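Local coordinates for protein beta-fructofuranosidase, insoluble isoenzyme CWINV1 (PDB 2OXB) that hydrolyses terminal beta-D-fructofuranoside residues of sucrose and 1-kestose and, less readily, of neokestose and levan, in the plant cell wall, at residues F10-K14 / N15-D19; S298-E301 / D302-E305; F219-N223 / E224-H228; R268-Y271 / G272-A276. The protein carries 1 engineered substitution. One frame throughout, in Å; residues are numbered along the deposited sequence.

Contact 1 of 4, residues F10-K14 / N15-D19; sequences FQPPK and NWMND. With FRU (beta-D-fructofuranose), chain B.
Met17 lies across the ring of Pro12 at about a right angle, with its SD 3.5 Å from Pro12 CD. Met17 CB also packs 3.7 Å from Pro12 CG, so both the root and the sulfur of the side chain bear on the proline. With CG anti to the backbone N (chi1 171°) the chain reaches toward 10-14, and a bend at chi3 (92°) swings the methyl CE to 4.0 Å from Phe10 O. The sulfur also makes a Met-aromatic contact with Phe10, 5.3 Å from the ring centroid and oblique, 50° off the normal. Farther round the turn, Lys14 and Asn15 run side by side, with Lys14 CG 3.5 Å from Asn15 ND2.

In the next shell, Phe10 meets the ring of Trp59. Lys14 O accepts a hydrogen bond from Trp36 NE1, and Asn18 pairs with Gln35 through the backbone; these last two ties fix the turn to strand 29-36, next to 15-26 in the same sheet. At the far end of the segment, Asn18 OD1 is 3.2 Å from O5 of the fructosyl unit of the bound sucrose. Asp19 OD1 is 3.0 Å from C1 of the same unit, and Asp19 OD2 is hydrogen-bonded to Ser79 OG.

Residues 16-19 open the Trp-Met-Asn-Asp-Pro motif of glycoside hydrolase family 32, whose aspartate is the nucleophile. The chemistry is thus divided: the sulfur packs on Pro12 and Phe10, with no hydrogen bond between 10-14 and 15-19, while Asn18 and Asp19, next along the strand, meet the sugar.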
loop_
_atom_site.group_PDB
_atom_site.type_symbol
_atom_site.label_atom_id
_atom_site.label_comp_id
_atom_site.label_asym_id
_atom_site.label_seq_id
_atom_site.Cartn_x
_atom_site.Cartn_y
_atom_site.Cartn_z
ATOM N N PHE A 10 -11.612 -1.667 -5.948
ATOM C CA PHE A 10 -12.391 -0.496 -5.594
ATOM C C PHE A 10 -11.912 0.725 -6.347
ATOM O O PHE A 10 -10.714 0.941 -6.530
ATOM C CB PHE A 10 -12.368 -0.190 -4.095
ATOM C CG PHE A 10 -13.072 1.098 -3.751
ATOM C CD1 PHE A 10 -14.440 1.241 -3.983
ATOM C CD2 PHE A 10 -12.355 2.201 -3.286
ATOM C CE1 PHE A 10 -15.081 2.467 -3.759
ATOM C CE2 PHE A 10 -12.987 3.436 -3.058
ATOM C CZ PHE A 10 -14.348 3.567 -3.297
ATOM N N GLN A 11 -12.878 1.524 -6.771
ATOM C CA GLN A 11 -12.596 2.715 -7.521
ATOM C C GLN A 11 -13.893 3.456 -7.753
ATOM O O GLN A 11 -14.981 2.901 -7.581
ATOM C CB GLN A 11 -11.986 2.331 -8.864
ATOM C CG GLN A 11 -12.854 1.380 -9.669
ATOM C CD GLN A 11 -12.145 0.872 -10.892
ATOM O OE1 GLN A 11 -11.877 1.629 -11.827
ATOM N NE2 GLN A 11 -11.801 -0.412 -10.886
ATOM N N PRO A 12 -13.795 4.739 -8.130
ATOM C CA PRO A 12 -15.011 5.507 -8.383
ATOM C C PRO A 12 -15.585 5.000 -9.695
ATOM O O PRO A 12 -14.845 4.489 -10.545
ATOM C CB PRO A 12 -14.499 6.937 -8.514
ATOM C CG PRO A 12 -13.248 6.933 -7.693
ATOM C CD PRO A 12 -12.621 5.626 -8.087
ATOM N N PRO A 13 -16.909 5.114 -9.871
ATOM C CA PRO A 13 -17.535 4.655 -11.113
ATOM C C PRO A 13 -17.177 5.597 -12.258
ATOM O O PRO A 13 -17.486 5.328 -13.418
ATOM C CB PRO A 13 -19.016 4.701 -10.779
ATOM C CG PRO A 13 -19.090 5.841 -9.797
ATOM C CD PRO A 13 -17.925 5.563 -8.901
ATOM N N LYS A 14 -16.513 6.697 -11.916
ATOM C CA LYS A 14 -16.130 7.695 -12.903
ATOM C C LYS A 14 -15.190 8.736 -12.298
ATOM O O LYS A 14 -15.306 9.061 -11.119
ATOM C CB LYS A 14 -17.391 8.399 -13.430
ATOM C CG LYS A 14 -17.118 9.484 -14.471
ATOM C CD LYS A 14 -18.357 10.330 -14.795
ATOM C CE LYS A 14 -18.864 11.111 -13.572
ATOM N NZ LYS A 14 -19.919 12.123 -13.904
ATOM N N ASN A 15 -14.261 9.238 -13.114
ATOM C CA ASN A 15 -13.307 10.285 -12.723
ATOM C C ASN A 15 -12.146 9.954 -11.776
ATOM O O ASN A 15 -12.094 8.867 -11.176
ATOM C CB ASN A 15 -14.066 11.487 -12.166
ATOM C CG ASN A 15 -14.972 12.117 -13.194
ATOM O OD1 ASN A 15 -14.558 12.366 -14.326
ATOM N ND2 ASN A 15 -16.212 12.394 -12.808
ATOM N N TRP A 16 -11.238 10.934 -11.650
ATOM C CA TRP A 16 -10.015 10.867 -10.828
ATOM C C TRP A 16 -10.210 10.518 -9.360
ATOM O O TRP A 16 -11.219 10.861 -8.747
ATOM C CB TRP A 16 -9.203 12.196 -10.940
ATOM C CG TRP A 16 -7.930 12.306 -10.034
ATOM C CD1 TRP A 16 -7.900 12.599 -8.693
ATOM C CD2 TRP A 16 -6.561 12.001 -10.397
ATOM N NE1 TRP A 16 -6.616 12.484 -8.204
ATOM C CE2 TRP A 16 -5.778 12.120 -9.225
ATOM C CE3 TRP A 16 -5.928 11.639 -11.594
ATOM C CZ2 TRP A 16 -4.402 11.874 -9.212
ATOM C CZ3 TRP A 16 -4.559 11.396 -11.582
ATOM C CH2 TRP A 16 -3.811 11.517 -10.397
ATOM N N MET A 17 -9.212 9.821 -8.820
ATOM C CA MET A 17 -9.178 9.391 -7.421
ATOM C C MET A 17 -7.746 9.481 -6.889
ATOM O O MET A 17 -6.791 9.204 -7.616
ATOM C CB MET A 17 -9.681 7.949 -7.264
ATOM C CG MET A 17 -9.440 7.427 -5.846
ATOM S SD MET A 17 -10.441 6.037 -5.371
ATOM C CE MET A 17 -9.385 4.662 -5.836
ATOM N N ASN A 18 -7.593 9.842 -5.619
ATOM C CA ASN A 18 -6.252 9.975 -5.055
ATOM C C ASN A 18 -6.076 9.276 -3.701
ATOM O O ASN A 18 -6.413 8.098 -3.545
ATOM C CB ASN A 18 -5.907 11.470 -4.940
ATOM C CG ASN A 18 -4.424 11.726 -4.734
ATOM O OD1 ASN A 18 -3.979 12.872 -4.755
ATOM N ND2 ASN A 18 -3.654 10.666 -4.530
ATOM N N ASP A 19 -5.534 10.018 -2.739
ATOM C CA ASP A 19 -5.276 9.530 -1.392
ATOM C C ASP A 19 -6.481 8.896 -0.685
ATOM O O ASP A 19 -7.639 9.239 -0.946
ATOM C CB ASP A 19 -4.765 10.681 -0.505
ATOM C CG ASP A 19 -3.329 11.054 -0.779
ATOM O OD1 ASP A 19 -2.912 11.036 -1.957
ATOM O OD2 ASP A 19 -2.622 11.386 0.196
HETATM C C1 FRU B . -0.373 12.673 -2.099
HETATM C C2 FRU B . -0.793 14.146 -2.024
HETATM C C3 FRU B . -0.947 14.608 -0.562
HETATM C C4 FRU B . -2.041 15.635 -0.627
HETATM C C5 FRU B . -2.889 15.101 -1.780
HETATM C C6 FRU B . -3.394 16.176 -2.723
HETATM O O1 FRU B . 0.924 12.475 -1.566
HETATM O O2 FRU B . 0.014 15.143 -2.751
HETATM O O3 FRU B . 0.240 15.177 -0.016
HETATM O O4 FRU B . -2.791 15.696 0.591
HETATM O O5 FRU B . -2.088 14.216 -2.550
HETATM O O6 FRU B . -4.385 16.928 -2.046
#

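Contact 2 of 4, residues S298-E301 / D302-E305; sequences SSVE and DDVE
Val300 and Val304 touch one turn apart on the short helix 300-306, which starts from Ser299 at its N-cap position. The backbone bonds set the frame. Val304 N donates to Val300 O over 2.9 Å with an N-H...O angle of 156°, whereas the bonds from Asp303 N to Ser299 O (3.4 Å) and from Glu305 N to Glu301 O (3.2 Å) are weak.

Apolar contact follows the same turn: Val300 CG1, anti to its own N (chi1 -180°), comes to 4.0 Å from Val304 CG2.

The polar side chains gather round the N-terminal end. Ser299 OG lies 3.6 Å from Asp302 OD2, but that carboxylate has its main partner in Lys453, a salt bridge that ties the helix to the C-terminal beta-sandwich. Asp303 makes a weak hydrogen bond through OD2 to Ser309 OG. Two acidic groups in the first turn would probably be favoured by the helix dipole. Ser298, just before the N-cap residue, has its OG hydrogen-bonded to Lys306 NZ and 3.6 Å from Asp302 CB.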
loop_
_atom_site.group_PDB
_atom_site.type_symbol
_atom_site.label_atom_id
_atom_site.label_comp_id
_atom_site.label_asym_id
_atom_site.label_seq_id
_atom_site.Cartn_x
_atom_site.Cartn_y
_atom_site.Cartn_z
ATOM N N SER A 298 -1.185 4.347 -16.977
ATOM C CA SER A 298 -1.564 4.718 -18.339
ATOM C C SER A 298 -1.383 6.210 -18.519
ATOM O O SER A 298 -1.511 6.982 -17.571
ATOM C CB SER A 298 -3.024 4.372 -18.609
ATOM O OG SER A 298 -3.875 5.312 -17.982
ATOM N N SER A 299 -1.094 6.620 -19.744
ATOM C CA SER A 299 -0.906 8.028 -20.030
ATOM C C SER A 299 -2.185 8.789 -19.695
ATOM O O SER A 299 -3.280 8.253 -19.801
ATOM C CB SER A 299 -0.559 8.217 -21.507
ATOM O OG SER A 299 -1.709 8.035 -22.316
ATOM N N VAL A 300 -2.029 10.044 -19.297
ATOM C CA VAL A 300 -3.157 10.891 -18.949
ATOM C C VAL A 300 -4.140 10.972 -20.097
ATOM O O VAL A 300 -5.349 11.013 -19.882
ATOM C CB VAL A 300 -2.687 12.317 -18.608
ATOM C CG1 VAL A 300 -3.875 13.198 -18.235
ATOM C CG2 VAL A 300 -1.672 12.256 -17.475
ATOM N N GLU A 301 -3.629 11.009 -21.319
ATOM C CA GLU A 301 -4.509 11.076 -22.473
ATOM C C GLU A 301 -5.535 9.934 -22.362
ATOM O O GLU A 301 -6.635 10.015 -22.902
ATOM C CB GLU A 301 -3.671 10.999 -23.766
ATOM C CG GLU A 301 -4.462 10.800 -25.066
ATOM C CD GLU A 301 -3.815 11.468 -26.280
ATOM O OE1 GLU A 301 -4.086 12.672 -26.500
ATOM O OE2 GLU A 301 -3.040 10.802 -27.008
ATOM N N ASP A 302 -5.177 8.882 -21.626
ATOM C CA ASP A 302 -6.074 7.752 -21.430
ATOM C C ASP A 302 -7.078 8.025 -20.313
ATOM O O ASP A 302 -8.270 7.738 -20.457
ATOM C CB ASP A 302 -5.288 6.479 -21.112
ATOM C CG ASP A 302 -5.130 5.586 -22.324
ATOM O OD1 ASP A 302 -6.176 5.232 -22.932
ATOM O OD2 ASP A 302 -3.973 5.233 -22.671
ATOM N N ASP A 303 -6.601 8.574 -19.201
ATOM C CA ASP A 303 -7.480 8.876 -18.082
ATOM C C ASP A 303 -8.581 9.793 -18.588
ATOM O O ASP A 303 -9.722 9.742 -18.115
ATOM C CB ASP A 303 -6.726 9.592 -16.954
ATOM C CG ASP A 303 -5.500 8.827 -16.471
ATOM O OD1 ASP A 303 -5.358 7.625 -16.801
ATOM O OD2 ASP A 303 -4.684 9.439 -15.749
ATOM N N VAL A 304 -8.232 10.632 -19.557
ATOM C CA VAL A 304 -9.199 11.565 -20.115
ATOM C C VAL A 304 -10.147 10.826 -21.058
ATOM O O VAL A 304 -11.322 11.177 -21.186
ATOM C CB VAL A 304 -8.489 12.721 -20.878
ATOM C CG1 VAL A 304 -9.495 13.789 -21.275
ATOM C CG2 VAL A 304 -7.406 13.321 -20.018
ATOM N N GLU A 305 -9.639 9.786 -21.702
ATOM C CA GLU A 305 -10.468 9.036 -22.623
ATOM C C GLU A 305 -11.310 7.986 -21.914
ATOM O O GLU A 305 -12.497 7.839 -22.205
ATOM C CB GLU A 305 -9.609 8.378 -23.696
ATOM C CG GLU A 305 -10.417 7.863 -24.877
ATOM C CD GLU A 305 -9.544 7.458 -26.045
ATOM O OE1 GLU A 305 -8.783 6.459 -25.918
ATOM O OE2 GLU A 305 -9.618 8.149 -27.093
#

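Contact 3 of 4, residues F219-N223 / E224-H228; sequences FGEPN and EILKH
Glu221, Glu224 and Leu226 meet in a local surface contact at the end of the loop that joins strand 201-207 to its antiparallel neighbour 226-234. Both strands belong to one sheet of the family 32 propeller domain, far from the annotated sites. The chain folds back between 219 and 226, and Phe219 N ends 4.3 Å from Leu226 CD1.

Glu221 points toward the returning chain. Its CG is anti to the carbonyl carbon (chi1 -59°) and a bend at chi2 (90°) turns the carboxylate to the leucine methyl CD1; the two side chains cross at a slant. The exact spacing is doubtful, because Glu221 OE2 is modelled too close to CD1. Nearer the root, Glu221 CB lies 4.0 Å from Glu224 O.

Glu224 runs extended beyond CG and hydrogen-bonds through OE2 to Thr207 OG1, at the end of the partner strand. Backbone bonds from Ile225 to Arg208 and from Lys227 to Val206 continue the pairing. At Glu221 an alanine, lacking the carboxylate, would probably lose the side-chain contact with Leu226.

No clear hydrogen bond links 219-223 to 224-228. The two carboxylates, with Glu221 OE2 3.9 Å from Glu224 OE1, are of like charge, which would probably disfavour the pair, although Glu224 has its hydrogen-bond partner in Thr207.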
loop_
_atom_site.group_PDB
_atom_site.type_symbol
_atom_site.label_atom_id
_atom_site.label_comp_id
_atom_site.label_asym_id
_atom_site.label_seq_id
_atom_site.Cartn_x
_atom_site.Cartn_y
_atom_site.Cartn_z
ATOM N N PHE A 219 0.576 2.166 25.470
ATOM C CA PHE A 219 1.874 2.616 25.979
ATOM C C PHE A 219 2.488 1.705 27.045
ATOM O O PHE A 219 1.776 1.121 27.864
ATOM C CB PHE A 219 1.742 4.039 26.529
ATOM C CG PHE A 219 0.669 4.180 27.551
ATOM C CD1 PHE A 219 0.924 3.893 28.890
ATOM C CD2 PHE A 219 -0.622 4.524 27.168
ATOM C CE1 PHE A 219 -0.092 3.940 29.834
ATOM C CE2 PHE A 219 -1.646 4.574 28.101
ATOM C CZ PHE A 219 -1.381 4.279 29.441
ATOM N N GLY A 220 3.816 1.599 27.009
ATOM C CA GLY A 220 4.566 0.776 27.947
ATOM C C GLY A 220 3.843 -0.235 28.833
ATOM O O GLY A 220 3.564 0.047 30.002
ATOM N N GLU A 221 3.544 -1.416 28.292
ATOM C CA GLU A 221 2.878 -2.471 29.066
ATOM C C GLU A 221 3.938 -3.503 29.517
ATOM O O GLU A 221 4.761 -3.945 28.710
ATOM C CB GLU A 221 1.786 -3.162 28.221
ATOM C CG GLU A 221 0.675 -2.238 27.692
ATOM C CD GLU A 221 0.993 -1.639 26.329
ATOM O OE1 GLU A 221 0.597 -0.484 26.070
ATOM O OE2 GLU A 221 1.627 -2.325 25.505
ATOM N N PRO A 222 3.937 -3.884 30.813
ATOM C CA PRO A 222 4.882 -4.853 31.400
ATOM C C PRO A 222 4.731 -6.300 30.935
ATOM O O PRO A 222 5.645 -7.115 31.080
ATOM C CB PRO A 222 4.640 -4.703 32.901
ATOM C CG PRO A 222 3.184 -4.353 32.965
ATOM C CD PRO A 222 3.032 -3.346 31.847
ATOM N N ASN A 223 3.565 -6.615 30.385
ATOM C CA ASN A 223 3.295 -7.957 29.891
ATOM C C ASN A 223 3.521 -8.027 28.375
ATOM O O ASN A 223 4.284 -8.871 27.901
ATOM C CB ASN A 223 1.861 -8.370 30.254
ATOM C CG ASN A 223 0.961 -7.174 30.536
ATOM O OD1 ASN A 223 0.947 -6.625 31.649
ATOM N ND2 ASN A 223 0.210 -6.756 29.520
ATOM N N GLU A 224 2.869 -7.136 27.623
ATOM C CA GLU A 224 3.006 -7.091 26.159
ATOM C C GLU A 224 4.247 -6.291 25.756
ATOM O O GLU A 224 4.663 -5.377 26.467
ATOM C CB GLU A 224 1.737 -6.483 25.516
ATOM C CG GLU A 224 1.842 -6.149 24.018
ATOM C CD GLU A 224 0.479 -5.950 23.325
ATOM O OE1 GLU A 224 -0.369 -5.178 23.826
ATOM O OE2 GLU A 224 0.263 -6.567 22.259
ATOM N N ILE A 225 4.849 -6.651 24.626
ATOM C CA ILE A 225 6.035 -5.952 24.136
ATOM C C ILE A 225 5.677 -5.233 22.837
ATOM O O ILE A 225 5.394 -5.868 21.825
ATOM C CB ILE A 225 7.201 -6.939 23.875
ATOM C CG1 ILE A 225 7.517 -7.736 25.152
ATOM C CG2 ILE A 225 8.436 -6.180 23.412
ATOM C CD1 ILE A 225 8.041 -6.892 26.317
ATOM N N LEU A 226 5.678 -3.903 22.884
ATOM C CA LEU A 226 5.344 -3.083 21.725
ATOM C C LEU A 226 6.553 -2.505 20.991
ATOM O O LEU A 226 7.644 -2.358 21.552
ATOM C CB LEU A 226 4.436 -1.925 22.149
ATOM C CG LEU A 226 2.985 -2.245 22.501
ATOM C CD1 LEU A 226 2.291 -0.990 23.035
ATOM C CD2 LEU A 226 2.270 -2.770 21.254
ATOM N N LYS A 227 6.334 -2.164 19.725
ATOM C CA LYS A 227 7.364 -1.570 18.877
ATOM C C LYS A 227 6.634 -0.471 18.121
ATOM O O LYS A 227 5.413 -0.357 18.229
ATOM C CB LYS A 227 7.912 -2.611 17.890
ATOM C CG LYS A 227 9.349 -2.369 17.432
ATOM C CD LYS A 227 10.351 -2.599 18.561
ATOM C CE LYS A 227 10.578 -4.087 18.835
ATOM N NZ LYS A 227 11.201 -4.809 17.682
ATOM N N HIS A 228 7.362 0.343 17.367
ATOM C CA HIS A 228 6.718 1.396 16.599
ATOM C C HIS A 228 7.169 1.478 15.160
ATOM O O HIS A 228 8.323 1.197 14.833
ATOM C CB HIS A 228 6.864 2.750 17.298
ATOM C CG HIS A 228 5.909 2.919 18.434
ATOM N ND1 HIS A 228 5.987 2.164 19.585
ATOM C CD2 HIS A 228 4.783 3.662 18.550
ATOM C CE1 HIS A 228 4.948 2.428 20.355
ATOM N NE2 HIS A 228 4.201 3.332 19.751
#

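Contact 4 of 4, residues R268-Y271 / G272-A276; sequences RYDY and GKYYA. With FRU (beta-D-fructofuranose), chain B.
Asp270 lays its CB over one face of the Tyr274 ring in a CH-pi contact, 3.7 Å from the centroid and 29° off the normal. The two side chains cross at about a right angle, yet the planes of their flat groups, carboxylate and ring, are only 22° apart. OD2 stands 4.0 Å above the ring plane, displaced toward its rim. This placement follows from the first torsion of Asp270, which sets CG opposite the backbone N (chi1 -160°). Tyr269 adds an oblique touch, its CB 3.9 Å from Tyr274 CE2.

Away from this CH-pi contact, the Tyr271 ring receives Arg268 CB over the centre of one face, while its OH accepts a hydrogen bond from Arg268 N at 3.0 Å. The backbone turns sharply after Tyr271: Gly272 N makes a weak bond to Asp270 O (3.1 Å), and Lys273 is the centre of an inverse gamma turn closed weakly from Tyr274 N to Gly272 O. Asp270 OD1 is hydrogen-bonded to Thr496 N. A serine in place of Tyr274 would probably strip Asp270 CB of its aromatic cover and leave Tyr269 CB without its ring neighbour.

Backbone bonds from Tyr271 to Cys494 and from Lys273 to Thr496 join the loop to strand 493-498, at the border of the C-terminal sandwich sheet. In the other direction, Tyr275 CE2 approaches fructose O1 at 3.1 Å, and Tyr275 OH is hydrogen-bonded to the engineered Gln199. The segment thus spans from the two-domain junction of a family 32 enzyme, propeller against sandwich, to the sugar site.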
loop_
_atom_site.group_PDB
_atom_site.type_symbol
_atom_site.label_atom_id
_atom_site.label_comp_id
_atom_site.label_asym_id
_atom_site.label_seq_id
_atom_site.Cartn_x
_atom_site.Cartn_y
_atom_site.Cartn_z
ATOM N N ARG A 268 10.079 -0.553 1.829
ATOM C CA ARG A 268 8.836 -0.035 1.259
ATOM C C ARG A 268 7.661 -0.954 1.600
ATOM O O ARG A 268 7.839 -2.158 1.787
ATOM C CB ARG A 268 8.939 0.068 -0.279
ATOM C CG ARG A 268 10.054 0.947 -0.836
ATOM C CD ARG A 268 9.905 1.123 -2.359
ATOM N NE ARG A 268 11.094 1.693 -2.999
ATOM C CZ ARG A 268 11.184 2.025 -4.290
ATOM N NH1 ARG A 268 10.147 1.854 -5.104
ATOM N NH2 ARG A 268 12.318 2.523 -4.781
ATOM N N TYR A 269 6.459 -0.404 1.700
ATOM C CA TYR A 269 5.343 -1.297 1.956
ATOM C C TYR A 269 5.254 -2.132 0.677
ATOM O O TYR A 269 5.172 -3.360 0.707
ATOM C CB TYR A 269 4.027 -0.533 2.161
ATOM C CG TYR A 269 3.724 -0.073 3.581
ATOM C CD1 TYR A 269 4.018 -0.873 4.691
ATOM C CD2 TYR A 269 3.053 1.136 3.802
ATOM C CE1 TYR A 269 3.646 -0.472 5.999
ATOM C CE2 TYR A 269 2.676 1.542 5.085
ATOM C CZ TYR A 269 2.973 0.739 6.176
ATOM O OH TYR A 269 2.613 1.172 7.429
ATOM N N ASP A 270 5.345 -1.437 -0.450
ATOM C CA ASP A 270 5.234 -2.048 -1.758
ATOM C C ASP A 270 6.355 -1.558 -2.686
ATOM O O ASP A 270 6.548 -0.347 -2.857
ATOM C CB ASP A 270 3.864 -1.667 -2.316
ATOM C CG ASP A 270 3.408 -2.575 -3.415
ATOM O OD1 ASP A 270 3.950 -2.466 -4.533
ATOM O OD2 ASP A 270 2.504 -3.395 -3.153
ATOM N N TYR A 271 7.076 -2.498 -3.301
ATOM C CA TYR A 271 8.174 -2.152 -4.192
ATOM C C TYR A 271 7.761 -2.002 -5.641
ATOM O O TYR A 271 8.462 -2.453 -6.547
ATOM C CB TYR A 271 9.283 -3.190 -4.057
ATOM C CG TYR A 271 9.912 -3.182 -2.683
ATOM C CD1 TYR A 271 11.123 -2.521 -2.452
ATOM C CD2 TYR A 271 9.269 -3.790 -1.604
ATOM C CE1 TYR A 271 11.683 -2.463 -1.181
ATOM C CE2 TYR A 271 9.814 -3.740 -0.330
ATOM C CZ TYR A 271 11.025 -3.075 -0.128
ATOM O OH TYR A 271 11.561 -3.053 1.133
ATOM N N GLY A 272 6.629 -1.328 -5.841
ATOM C CA GLY A 272 6.070 -1.106 -7.167
ATOM C C GLY A 272 5.207 0.142 -7.168
ATOM O O GLY A 272 5.588 1.132 -6.565
ATOM N N LYS A 273 4.048 0.115 -7.814
ATOM C CA LYS A 273 3.213 1.306 -7.844
ATOM C C LYS A 273 2.356 1.457 -6.594
ATOM O O LYS A 273 1.198 1.038 -6.565
ATOM C CB LYS A 273 2.310 1.304 -9.080
ATOM C CG LYS A 273 1.764 2.682 -9.452
ATOM C CD LYS A 273 2.856 3.585 -10.026
ATOM C CE LYS A 273 3.021 3.412 -11.535
ATOM N NZ LYS A 273 1.818 3.846 -12.337
ATOM N N TYR A 274 2.913 2.081 -5.563
ATOM C CA TYR A 274 2.172 2.272 -4.330
ATOM C C TYR A 274 2.311 3.700 -3.835
ATOM O O TYR A 274 3.353 4.317 -4.031
ATOM C CB TYR A 274 2.720 1.334 -3.266
ATOM C CG TYR A 274 1.678 0.743 -2.356
ATOM C CD1 TYR A 274 0.583 0.069 -2.885
ATOM C CD2 TYR A 274 1.824 0.789 -0.969
ATOM C CE1 TYR A 274 -0.342 -0.556 -2.073
ATOM C CE2 TYR A 274 0.895 0.161 -0.133
ATOM C CZ TYR A 274 -0.189 -0.518 -0.705
ATOM O OH TYR A 274 -1.103 -1.196 0.074
ATOM N N TYR A 275 1.278 4.233 -3.184
ATOM C CA TYR A 275 1.388 5.588 -2.657
ATOM C C TYR A 275 0.257 6.057 -1.755
ATOM O O TYR A 275 -0.837 5.512 -1.766
ATOM C CB TYR A 275 1.558 6.577 -3.801
ATOM C CG TYR A 275 2.217 7.867 -3.388
ATOM C CD1 TYR A 275 3.483 7.864 -2.765
ATOM C CD2 TYR A 275 1.615 9.102 -3.674
ATOM C CE1 TYR A 275 4.130 9.060 -2.448
ATOM C CE2 TYR A 275 2.253 10.298 -3.364
ATOM C CZ TYR A 275 3.508 10.272 -2.757
ATOM O OH TYR A 275 4.145 11.460 -2.503
ATOM N N ALA A 276 0.547 7.089 -0.971
ATOM C CA ALA A 276 -0.418 7.677 -0.060
ATOM C C ALA A 276 -0.964 6.665 0.947
ATOM O O ALA A 276 -1.996 6.911 1.578
ATOM C CB ALA A 276 -1.551 8.299 -0.855
HETATM C C1 FRU B . -0.373 12.673 -2.099
HETATM C C2 FRU B . -0.793 14.146 -2.024
HETATM C C3 FRU B . -0.947 14.608 -0.562
HETATM C C4 FRU B . -2.041 15.635 -0.627
HETATM C C5 FRU B . -2.889 15.101 -1.780
HETATM C C6 FRU B . -3.394 16.176 -2.723
HETATM O O1 FRU B . 0.924 12.475 -1.566
HETATM O O2 FRU B . 0.014 15.143 -2.751
HETATM O O3 FRU B . 0.240 15.177 -0.016
HETATM O O4 FRU B . -2.791 15.696 0.591
HETATM O O5 FRU B . -2.088 14.216 -2.550
HETATM O O6 FRU B . -4.385 16.928 -2.046
#

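Contacts 1 and 4 are buried, contact 2 is partly buried and contact 3 lies at the surface. Contacts 1 and 3 each run from a loop into a strand, contact 2 sits at a helix start and contact 4 is all loop. Contacts 1 and 4 both reach the bound fructose and touch where Asp19 OD1 packs 3.2 Å from Ala276 CB. Their chemistry is mainly apolar or aromatic: sulfur on proline, methylene on a tyrosine face. Contact 2 relies on helical backbone bonds and charged ends; like contact 4, it ties to the C-terminal sandwich. Contact 3, its centre about 39 Å from that of contact 1, sets two like-charged carboxylates near each other.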